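Local coordinates for protein chromatin structure-remodeling complex subunit RSC2 (Saccharomyces cerevisiae, PDB 4BB7) that is a subunit of the RSC complex, which remodels nucleosomes using ATP to regulate transcription, and binds histone H3 through its BAH domain, at residues R114-M119 with N164-F169; I107-Y112 with P227-R232; E129-E134 with N140-W145. All blocks are in the same frame, centred on the assembly; numbering follows the deposited sequence.

Contact 1 of 3, residues R114-M119 with N164-F169; sequences RGNPDM and NGRKFF
Arg-166 reaches across to Asn-116 and gives it one short hydrogen bond, from NH1 to OD1 at 2.5 Å with an N-H...O angle of 158°. The oxygen lies close to the guanidinium plane, at its edge, but the amide is turned 40° against that plane, and NH1 stands above the carbonyl plane rather than on a lone pair. Arg-166 gets there with CG anti to its backbone N (chi1 161°) and a bend further out, and the two side chains meet at about a right angle. Here the contact is tight: Gly-115 O also lies at the guanidinium edge, 3.4 Å from NH1, and Gly-115 O and Asn-116 OD1, both acceptors, stand 3.2 Å apart. Tyr-112 and Thr-248 pack against the same arginine. The other ends are loose: Asn-164 and Asp-118, both exposed, keep their side chains clear of the other segment, and Gly-165 is likewise exposed. Backbone pairing of Asn-116 with Ile-161, and of Lys-167 with Ile-249, places the two segments in separate sheets. A single charged donor thus joins the two-stranded antiparallel sheet of 115-117 and 160-162 to strand 166-172, and its positive charge probably offsets the repulsion between the two crowded oxygens.

Contact 2 of 3, residues I107-Y112 with P227-R232; sequences IHFTRY and PRYIIR
His-108 O receives two backbone N-H groups, from Tyr-112 N at 3.0 Å and, weakly, from Arg-111 N at 2.8 Å, in the first turn of helix 109-114, whose first residue, Phe-109, meets Tyr-229. His-108 itself holds the N-cap position. The CG of Phe-109 lies anti to the backbone N (chi1 175°), which carries the ring out toward the other segment. CZ of Phe-109 makes the closest approach, 3.5 Å from Tyr-229 CE1. That tyrosine atom lies at the edge of the phenylalanine ring, near its plane. The rings meet obliquely, planes at 43° and centroids 5.9 Å apart, and the contact between them is apolar. Pro-227 CG lies over one face of the Tyr-229 ring, offset toward the rim; both residues belong to the type I turn from Pro-227 to Ile-230. Phe-109 also stacks with Tyr-82 and meets the ring of Phe-168. The result is an aromatic cluster where the short helix following a core strand of the BAH domain, an elaborated SH3-like fold, packs against the turn that leads into strand 230-231 of the sheet built round strand 166-172.

Contact 3 of 3, residues E129-E134 with N140-W145; sequences EFRYNE and NKIRTW. With SO4 (sulfate ion), chain E.
The guanidinium of Arg-131 has Asn-140 CB centred over one face, 3.6 Å above the plane, and the amide of Asn-140 is turned by 40° against it. The Phe-130 ring has Glu-129 CG over one face near the rim, Asn-140 C at its edge and a cation-pi partner in Arg-79; Ile-142 CD1 lies at the edge of the Trp-145 ring. Arg-131 puts CG between its backbone N and carbonyl carbon (chi1 51°), and its extended chain then runs across the neighbouring strand. Backbone bonds join Arg-131 N to Asn-140 O and Asn-140 N to Arg-131 O, both 3.0 Å, in a hydrogen-bonded antiparallel pair. Past the pair Phe-130/Lys-141, Glu-129 O accepts Ile-142 N, also at 3.0 Å. Lys-141 NZ forms a salt bridge to Glu-129 OE2 at 2.9 Å on the anti lone pair, while OE1 binds Tyr-82 OH. With an alanine here in place of Glu-129, Lys-141 NZ would probably lose its counter-charge and Tyr-82 OH this hydrogen-bond partner. A sulfate, probably from the crystallisation liquor, takes Arg-143 N and Thr-144 N on O2 and Thr-144 OG1 on O3. The hairpin 130-133/138-141 packs through Phe-130 and Tyr-132 on strand 87-96; Lys-141, and Glu-129 just ahead of the hairpin, touch Phe-109 of helix 109-114.

Contacts 1 and 2, their centres about 8 Å apart, share elements: helix 109-114 runs straight into strand 115-117, and Phe-168 of strand 166-172 is probably backbone-bonded to Tyr-229, in the turn before strand 230-231, and to Ile-231 within it. All three contacts are partly buried. Contact 2 is apolar and aromatic round a buried Phe-109; contact 1, farther from the chain's centre, rests on one arginine-amide bond between partly exposed residues beside buried Gly-115. Contact 3, the most extensive and most central, combines strand pairing and a salt bridge, running from buried Glu-129, Phe-130 and Ile-142 to exposed Arg-131. It meets contact 2 where His-108 reaches Ile-142 O and Trp-145, but does not touch contact 1.

Contact 1 of 3, residues R114-M119 with N164-F169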
loop_
_atom_site.group_PDB
_atom_site.type_symbol
_atom_site.label_atom_id
_atom_site.label_comp_id
_atom_site.label_asym_id
_atom_site.label_seq_id
_atom_site.Cartn_x
_atom_site.Cartn_y
_atom_site.Cartn_z
ATOM N N ARG A 114 -0.605 -16.972 33.312
ATOM C CA ARG A 114 0.073 -18.106 33.929
ATOM C C ARG A 114 1.452 -17.731 34.452
ATOM O O ARG A 114 1.929 -18.308 35.428
ATOM C CB ARG A 114 0.220 -19.249 32.922
ATOM C CG ARG A 114 -1.086 -19.879 32.466
ATOM C CD ARG A 114 -1.117 -20.023 30.951
ATOM N NE ARG A 114 0.199 -20.343 30.403
ATOM C CZ ARG A 114 0.467 -20.432 29.104
ATOM N NH1 ARG A 114 -0.492 -20.226 28.210
ATOM N NH2 ARG A 114 1.696 -20.723 28.697
ATOM N N GLY A 115 2.099 -16.777 33.793
ATOM C CA GLY A 115 3.435 -16.377 34.185
ATOM C C GLY A 115 3.961 -15.187 33.410
ATOM O O GLY A 115 3.194 -14.339 32.954
ATOM N N ASN A 116 5.281 -15.129 33.263
ATOM C CA ASN A 116 5.937 -14.009 32.600
ATOM C C ASN A 116 6.798 -14.435 31.417
ATOM O O ASN A 116 7.280 -15.567 31.372
ATOM C CB ASN A 116 6.783 -13.226 33.604
ATOM C CG ASN A 116 5.942 -12.468 34.600
ATOM O OD1 ASN A 116 4.860 -11.984 34.268
ATOM N ND2 ASN A 116 6.430 -12.357 35.829
ATOM N N PRO A 117 6.990 -13.526 30.449
ATOM C CA PRO A 117 7.862 -13.814 29.308
ATOM C C PRO A 117 9.296 -14.006 29.779
ATOM O O PRO A 117 9.763 -13.251 30.634
ATOM C CB PRO A 117 7.757 -12.544 28.456
ATOM C CG PRO A 117 6.488 -11.891 28.882
ATOM C CD PRO A 117 6.356 -12.202 30.341
ATOM N N ASP A 118 9.983 -15.006 29.238
ATOM C CA ASP A 118 11.369 -15.253 29.616
ATOM C C ASP A 118 12.316 -14.562 28.642
ATOM O O ASP A 118 12.886 -15.198 27.757
ATOM C CB ASP A 118 11.655 -16.754 29.675
ATOM C CG ASP A 118 12.841 -17.089 30.564
ATOM O OD1 ASP A 118 13.169 -16.274 31.453
ATOM O OD2 ASP A 118 13.439 -18.171 30.380
ATOM N N MET A 119 12.471 -13.252 28.814
ATOM C CA MET A 119 13.321 -12.450 27.942
ATOM C C MET A 119 13.552 -11.066 28.535
ATOM O O MET A 119 13.016 -10.740 29.593
ATOM C CB MET A 119 12.705 -12.339 26.545
ATOM C CG MET A 119 11.314 -11.718 26.519
ATOM S SD MET A 119 10.487 -11.939 24.929
ATOM C CE MET A 119 11.703 -11.248 23.810
ATOM N N ASN A 164 2.664 -18.208 40.220
ATOM C CA ASN A 164 1.449 -18.693 40.867
ATOM C C ASN A 164 0.592 -17.578 41.451
ATOM O O ASN A 164 1.105 -16.560 41.914
ATOM C CB ASN A 164 1.792 -19.705 41.966
ATOM C CG ASN A 164 2.625 -20.866 41.454
ATOM O OD1 ASN A 164 3.776 -21.042 41.856
ATOM N ND2 ASN A 164 2.046 -21.667 40.562
ATOM N N GLY A 165 -0.721 -17.779 41.417
ATOM C CA GLY A 165 -1.659 -16.892 42.084
ATOM C C GLY A 165 -1.634 -15.448 41.626
ATOM O O GLY A 165 -1.615 -14.533 42.447
ATOM N N ARG A 166 -1.648 -15.236 40.315
ATOM C CA ARG A 166 -1.636 -13.883 39.777
ATOM C C ARG A 166 -3.033 -13.405 39.416
ATOM O O ARG A 166 -3.793 -14.112 38.762
ATOM C CB ARG A 166 -0.718 -13.793 38.556
ATOM C CG ARG A 166 -0.985 -12.584 37.674
ATOM C CD ARG A 166 0.153 -12.352 36.701
ATOM N NE ARG A 166 1.310 -11.750 37.357
ATOM C CZ ARG A 166 2.535 -11.749 36.847
ATOM N NH1 ARG A 166 2.766 -12.329 35.676
ATOM N NH2 ARG A 166 3.529 -11.176 37.511
ATOM N N LYS A 167 -3.363 -12.195 39.847
ATOM C CA LYS A 167 -4.639 -11.580 39.509
ATOM C C LYS A 167 -4.391 -10.236 38.831
ATOM O O LYS A 167 -3.282 -9.709 38.883
ATOM C CB LYS A 167 -5.502 -11.418 40.764
ATOM C CG LYS A 167 -5.638 -12.713 41.552
ATOM C CD LYS A 167 -6.662 -12.616 42.671
ATOM C CE LYS A 167 -6.847 -13.971 43.341
ATOM N NZ LYS A 167 -7.978 -13.963 44.304
ATOM N N PHE A 168 -5.418 -9.686 38.194
ATOM C CA PHE A 168 -5.272 -8.440 37.452
ATOM C C PHE A 168 -6.209 -7.348 37.954
ATOM O O PHE A 168 -7.396 -7.587 38.175
ATOM C CB PHE A 168 -5.536 -8.675 35.965
ATOM C CG PHE A 168 -4.553 -9.596 35.310
ATOM C CD1 PHE A 168 -4.589 -10.958 35.555
ATOM C CD2 PHE A 168 -3.603 -9.101 34.434
ATOM C CE1 PHE A 168 -3.686 -11.807 34.952
ATOM C CE2 PHE A 168 -2.699 -9.947 33.822
ATOM C CZ PHE A 168 -2.741 -11.302 34.082
ATOM N N PHE A 169 -5.671 -6.147 38.136
ATOM C CA PHE A 169 -6.506 -4.980 38.358
ATOM C C PHE A 169 -7.024 -4.528 37.006
ATOM O O PHE A 169 -6.249 -4.364 36.063
ATOM C CB PHE A 169 -5.707 -3.838 38.989
ATOM C CG PHE A 169 -5.320 -4.074 40.421
ATOM C CD1 PHE A 169 -6.209 -3.797 41.446
ATOM C CD2 PHE A 169 -4.060 -4.549 40.743
ATOM C CE1 PHE A 169 -5.854 -4.000 42.764
ATOM C CE2 PHE A 169 -3.698 -4.755 42.058
ATOM C CZ PHE A 169 -4.597 -4.479 43.071
#

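Contact 2 of 3, residues I107-Y112 with P227-R232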
loop_
_atom_site.group_PDB
_atom_site.type_symbol
_atom_site.label_atom_id
_atom_site.label_comp_id
_atom_site.label_asym_id
_atom_site.label_seq_id
_atom_site.Cartn_x
_atom_site.Cartn_y
_atom_site.Cartn_z
ATOM N N ILE A 107 2.014 -9.128 24.945
ATOM C CA ILE A 107 1.838 -10.499 25.420
ATOM C C ILE A 107 0.365 -10.921 25.404
ATOM O O ILE A 107 -0.534 -10.093 25.559
ATOM C CB ILE A 107 2.428 -10.693 26.840
ATOM C CG1 ILE A 107 2.539 -12.180 27.181
ATOM C CG2 ILE A 107 1.592 -9.969 27.878
ATOM C CD1 ILE A 107 3.182 -12.448 28.524
ATOM N N HIS A 108 0.129 -12.214 25.203
ATOM C CA HIS A 108 -1.224 -12.756 25.168
ATOM C C HIS A 108 -1.767 -12.974 26.580
ATOM O O HIS A 108 -1.141 -13.649 27.398
ATOM C CB HIS A 108 -1.243 -14.069 24.386
ATOM C CG HIS A 108 -2.617 -14.622 24.173
ATOM N ND1 HIS A 108 -2.905 -15.966 24.288
ATOM C CD2 HIS A 108 -3.783 -14.013 23.853
ATOM C CE1 HIS A 108 -4.189 -16.159 24.047
ATOM N NE2 HIS A 108 -4.745 -14.990 23.781
ATOM N N PHE A 109 -2.937 -12.407 26.863
ATOM C CA PHE A 109 -3.498 -12.456 28.212
ATOM C C PHE A 109 -3.427 -13.832 28.862
ATOM O O PHE A 109 -3.009 -13.962 30.010
ATOM C CB PHE A 109 -4.945 -11.965 28.234
ATOM C CG PHE A 109 -5.607 -12.111 29.577
ATOM C CD1 PHE A 109 -5.179 -11.354 30.661
ATOM C CD2 PHE A 109 -6.651 -13.003 29.760
ATOM C CE1 PHE A 109 -5.783 -11.484 31.902
ATOM C CE2 PHE A 109 -7.261 -13.139 31.000
ATOM C CZ PHE A 109 -6.826 -12.380 32.072
ATOM N N THR A 110 -3.847 -14.858 28.134
ATOM C CA THR A 110 -3.878 -16.202 28.697
ATOM C C THR A 110 -2.488 -16.640 29.169
ATOM O O THR A 110 -2.356 -17.344 30.169
ATOM C CB THR A 110 -4.449 -17.222 27.696
ATOM O OG1 THR A 110 -5.634 -16.688 27.089
ATOM C CG2 THR A 110 -4.789 -18.525 28.400
ATOM N N ARG A 111 -1.456 -16.203 28.450
ATOM C CA ARG A 111 -0.070 -16.489 28.817
ATOM C C ARG A 111 0.401 -15.651 30.015
ATOM O O ARG A 111 0.884 -16.196 31.013
ATOM C CB ARG A 111 0.849 -16.274 27.612
ATOM C CG ARG A 111 2.334 -16.345 27.914
ATOM C CD ARG A 111 3.146 -16.116 26.643
ATOM N NE ARG A 111 4.583 -16.058 26.903
ATOM C CZ ARG A 111 5.439 -15.310 26.212
ATOM N NH1 ARG A 111 5.007 -14.549 25.217
ATOM N NH2 ARG A 111 6.728 -15.322 26.524
ATOM N N TYR A 112 0.254 -14.332 29.917
ATOM C CA TYR A 112 0.604 -13.434 31.020
ATOM C C TYR A 112 -0.161 -13.832 32.284
ATOM O O TYR A 112 0.203 -13.456 33.402
ATOM C CB TYR A 112 0.284 -11.982 30.648
ATOM C CG TYR A 112 1.015 -10.948 31.475
ATOM C CD1 TYR A 112 2.148 -11.283 32.204
ATOM C CD2 TYR A 112 0.565 -9.633 31.533
ATOM C CE1 TYR A 112 2.818 -10.337 32.962
ATOM C CE2 TYR A 112 1.230 -8.676 32.287
ATOM C CZ TYR A 112 2.355 -9.035 32.999
ATOM O OH TYR A 112 3.018 -8.092 33.751
ATOM N N PRO A 227 -14.762 -13.116 37.298
ATOM C CA PRO A 227 -13.855 -14.240 37.557
ATOM C C PRO A 227 -12.888 -13.917 38.694
ATOM O O PRO A 227 -12.632 -12.741 38.969
ATOM C CB PRO A 227 -13.107 -14.409 36.228
ATOM C CG PRO A 227 -13.310 -13.121 35.492
ATOM C CD PRO A 227 -14.654 -12.620 35.916
ATOM N N ARG A 228 -12.365 -14.957 39.339
ATOM C CA ARG A 228 -11.497 -14.802 40.501
ATOM C C ARG A 228 -10.174 -14.095 40.208
ATOM O O ARG A 228 -9.586 -13.483 41.103
ATOM C CB ARG A 228 -11.219 -16.164 41.139
ATOM N N TYR A 229 -9.700 -14.172 38.966
ATOM C CA TYR A 229 -8.394 -13.601 38.633
ATOM C C TYR A 229 -8.468 -12.121 38.294
ATOM O O TYR A 229 -7.456 -11.509 37.964
ATOM C CB TYR A 229 -7.713 -14.376 37.498
ATOM C CG TYR A 229 -8.574 -14.551 36.269
ATOM C CD1 TYR A 229 -8.564 -13.609 35.248
ATOM C CD2 TYR A 229 -9.402 -15.655 36.135
ATOM C CE1 TYR A 229 -9.353 -13.766 34.130
ATOM C CE2 TYR A 229 -10.192 -15.818 35.023
ATOM C CZ TYR A 229 -10.165 -14.872 34.024
ATOM O OH TYR A 229 -10.959 -15.041 32.916
ATOM N N ILE A 230 -9.662 -11.548 38.387
ATOM C CA ILE A 230 -9.845 -10.127 38.105
ATOM C C ILE A 230 -10.338 -9.345 39.323
ATOM O O ILE A 230 -11.168 -9.829 40.093
ATOM C CB ILE A 230 -10.800 -9.907 36.916
ATOM C CG1 ILE A 230 -10.059 -10.165 35.605
ATOM C CG2 ILE A 230 -11.374 -8.499 36.930
ATOM C CD1 ILE A 230 -10.943 -10.135 34.382
ATOM N N ILE A 231 -9.802 -8.140 39.491
ATOM C CA ILE A 231 -10.218 -7.238 40.554
ATOM C C ILE A 231 -10.729 -5.934 39.953
ATOM O O ILE A 231 -9.970 -5.179 39.357
ATOM C CB ILE A 231 -9.059 -6.919 41.518
ATOM C CG1 ILE A 231 -8.794 -8.099 42.454
ATOM C CG2 ILE A 231 -9.371 -5.673 42.334
ATOM C CD1 ILE A 231 -8.205 -9.309 41.776
ATOM N N ARG A 232 -12.020 -5.674 40.108
ATOM C CA ARG A 232 -12.605 -4.453 39.574
ATOM C C ARG A 232 -12.317 -3.255 40.480
ATOM O O ARG A 232 -11.890 -3.426 41.626
ATOM C CB ARG A 232 -14.110 -4.638 39.376
ATOM C CG ARG A 232 -14.460 -5.696 38.345
ATOM C CD ARG A 232 -15.939 -5.682 38.011
ATOM N NE ARG A 232 -16.746 -6.364 39.019
ATOM C CZ ARG A 232 -18.052 -6.589 38.895
ATOM N NH1 ARG A 232 -18.696 -6.181 37.807
ATOM N NH2 ARG A 232 -18.713 -7.222 39.852
#

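Contact 3 of 3, residues E129-E134 with N140-W145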
loop_
_atom_site.group_PDB
_atom_site.type_symbol
_atom_site.label_atom_id
_atom_site.label_comp_id
_atom_site.label_asym_id
_atom_site.label_seq_id
_atom_site.Cartn_x
_atom_site.Cartn_y
_atom_site.Cartn_z
ATOM N N GLU A 129 -5.847 -9.353 25.147
ATOM C CA GLU A 129 -6.776 -10.460 25.312
ATOM C C GLU A 129 -7.780 -10.485 24.162
ATOM O O GLU A 129 -8.091 -11.546 23.621
ATOM C CB GLU A 129 -7.515 -10.346 26.643
ATOM C CG GLU A 129 -8.417 -11.526 26.933
ATOM C CD GLU A 129 -9.207 -11.347 28.208
ATOM O OE1 GLU A 129 -9.229 -10.215 28.728
ATOM O OE2 GLU A 129 -9.806 -12.334 28.690
ATOM N N PHE A 130 -8.272 -9.306 23.790
ATOM C CA PHE A 130 -9.334 -9.186 22.796
ATOM C C PHE A 130 -8.854 -8.646 21.452
ATOM O O PHE A 130 -7.943 -7.823 21.388
ATOM C CB PHE A 130 -10.442 -8.270 23.322
ATOM C CG PHE A 130 -11.036 -8.722 24.622
ATOM C CD1 PHE A 130 -12.099 -9.614 24.640
ATOM C CD2 PHE A 130 -10.532 -8.256 25.825
ATOM C CE1 PHE A 130 -12.646 -10.033 25.834
ATOM C CE2 PHE A 130 -11.076 -8.670 27.023
ATOM C CZ PHE A 130 -12.137 -9.562 27.029
ATOM N N ARG A 131 -9.482 -9.114 20.381
ATOM C CA ARG A 131 -9.352 -8.470 19.081
ATOM C C ARG A 131 -10.560 -7.563 18.873
ATOM O O ARG A 131 -11.622 -7.784 19.461
ATOM C CB ARG A 131 -9.229 -9.500 17.955
ATOM C CG ARG A 131 -10.295 -10.583 17.953
ATOM C CD ARG A 131 -10.108 -11.520 16.762
ATOM N NE ARG A 131 -11.042 -12.644 16.769
ATOM C CZ ARG A 131 -12.229 -12.635 16.174
ATOM N NH1 ARG A 131 -12.640 -11.553 15.521
ATOM N NH2 ARG A 131 -13.010 -13.706 16.231
ATOM N N TYR A 132 -10.391 -6.540 18.042
ATOM C CA TYR A 132 -11.396 -5.494 17.892
ATOM C C TYR A 132 -12.011 -5.459 16.493
ATOM O O TYR A 132 -11.313 -5.265 15.496
ATOM C CB TYR A 132 -10.771 -4.139 18.238
ATOM C CG TYR A 132 -11.681 -2.942 18.075
ATOM C CD1 TYR A 132 -12.808 -2.787 18.869
ATOM C CD2 TYR A 132 -11.390 -1.945 17.148
ATOM C CE1 TYR A 132 -13.634 -1.684 18.732
ATOM C CE2 TYR A 132 -12.207 -0.839 17.004
ATOM C CZ TYR A 132 -13.331 -0.714 17.799
ATOM O OH TYR A 132 -14.149 0.385 17.664
ATOM N N ASN A 133 -13.324 -5.654 16.431
ATOM C CA ASN A 133 -14.074 -5.537 15.185
ATOM C C ASN A 133 -14.416 -4.073 14.905
ATOM O O ASN A 133 -15.251 -3.483 15.587
ATOM C CB ASN A 133 -15.355 -6.374 15.276
ATOM C CG ASN A 133 -16.214 -6.290 14.019
ATOM O OD1 ASN A 133 -16.095 -5.359 13.221
ATOM N ND2 ASN A 133 -17.099 -7.264 13.849
ATOM N N GLU A 134 -13.768 -3.491 13.902
ATOM C CA GLU A 134 -13.970 -2.078 13.575
ATOM C C GLU A 134 -15.294 -1.797 12.870
ATOM O O GLU A 134 -15.747 -0.658 12.805
ATOM C CB GLU A 134 -12.822 -1.566 12.706
ATOM C CG GLU A 134 -11.537 -1.299 13.458
ATOM C CD GLU A 134 -10.411 -0.899 12.532
ATOM O OE1 GLU A 134 -10.010 -1.733 11.694
ATOM O OE2 GLU A 134 -9.937 0.253 12.634
ATOM N N ASN A 140 -13.802 -9.578 20.582
ATOM C CA ASN A 140 -13.810 -11.038 20.623
ATOM C C ASN A 140 -12.550 -11.595 21.271
ATOM O O ASN A 140 -11.438 -11.285 20.845
ATOM C CB ASN A 140 -13.962 -11.620 19.216
ATOM C CG ASN A 140 -15.341 -11.380 18.630
ATOM O OD1 ASN A 140 -15.480 -10.753 17.581
ATOM N ND2 ASN A 140 -16.372 -11.882 19.309
ATOM N N LYS A 141 -12.722 -12.420 22.298
ATOM C CA LYS A 141 -11.580 -13.016 22.983
ATOM C C LYS A 141 -10.771 -13.882 22.031
ATOM O O LYS A 141 -11.334 -14.643 21.245
ATOM C CB LYS A 141 -12.035 -13.854 24.178
ATOM C CG LYS A 141 -10.884 -14.497 24.941
ATOM C CD LYS A 141 -11.391 -15.402 26.052
ATOM C CE LYS A 141 -10.241 -16.008 26.842
ATOM N NZ LYS A 141 -9.464 -14.982 27.585
ATOM N N ILE A 142 -9.450 -13.769 22.108
ATOM C CA ILE A 142 -8.573 -14.528 21.222
ATOM C C ILE A 142 -8.124 -15.839 21.866
ATOM O O ILE A 142 -7.494 -15.843 22.922
ATOM C CB ILE A 142 -7.342 -13.700 20.794
ATOM C CG1 ILE A 142 -7.764 -12.271 20.442
ATOM C CG2 ILE A 142 -6.632 -14.359 19.613
ATOM C CD1 ILE A 142 -6.611 -11.355 20.067
ATOM N N ARG A 143 -8.456 -16.948 21.214
ATOM C CA ARG A 143 -8.100 -18.273 21.703
ATOM C C ARG A 143 -6.919 -18.853 20.925
ATOM O O ARG A 143 -6.151 -19.654 21.453
ATOM C CB ARG A 143 -9.298 -19.218 21.591
ATOM C CG ARG A 143 -10.600 -18.674 22.171
ATOM C CD ARG A 143 -10.506 -18.458 23.674
ATOM N NE ARG A 143 -11.818 -18.225 24.273
ATOM C CZ ARG A 143 -12.540 -19.159 24.887
ATOM N NH1 ARG A 143 -12.078 -20.399 24.991
ATOM N NH2 ARG A 143 -13.724 -18.853 25.401
ATOM N N THR A 144 -6.786 -18.450 19.666
ATOM C CA THR A 144 -5.724 -18.956 18.802
ATOM C C THR A 144 -4.724 -17.848 18.494
ATOM O O THR A 144 -4.734 -17.272 17.408
ATOM C CB THR A 144 -6.299 -19.510 17.480
ATOM O OG1 THR A 144 -7.394 -20.391 17.763
ATOM C CG2 THR A 144 -5.234 -20.268 16.703
ATOM N N TRP A 145 -3.865 -17.557 19.461
ATOM C CA TRP A 145 -2.946 -16.427 19.387
ATOM C C TRP A 145 -1.960 -16.529 18.227
ATOM O O TRP A 145 -1.563 -15.514 17.646
ATOM C CB TRP A 145 -2.196 -16.283 20.715
ATOM C CG TRP A 145 -1.233 -15.133 20.771
ATOM C CD1 TRP A 145 0.128 -15.207 20.890
ATOM C CD2 TRP A 145 -1.555 -13.739 20.717
ATOM N NE1 TRP A 145 0.670 -13.944 20.915
ATOM C CE2 TRP A 145 -0.341 -13.024 20.810
ATOM C CE3 TRP A 145 -2.750 -13.025 20.600
ATOM C CZ2 TRP A 145 -0.289 -11.633 20.790
ATOM C CZ3 TRP A 145 -2.697 -11.641 20.583
ATOM C CH2 TRP A 145 -1.475 -10.961 20.676
HETATM S S SO4 E . -10.198 -17.735 18.074
HETATM O O1 SO4 E . -11.447 -17.663 18.828
HETATM O O2 SO4 E . -9.161 -16.964 18.754
HETATM O O3 SO4 E . -9.771 -19.127 17.971
HETATM O O4 SO4 E . -10.414 -17.187 16.737
#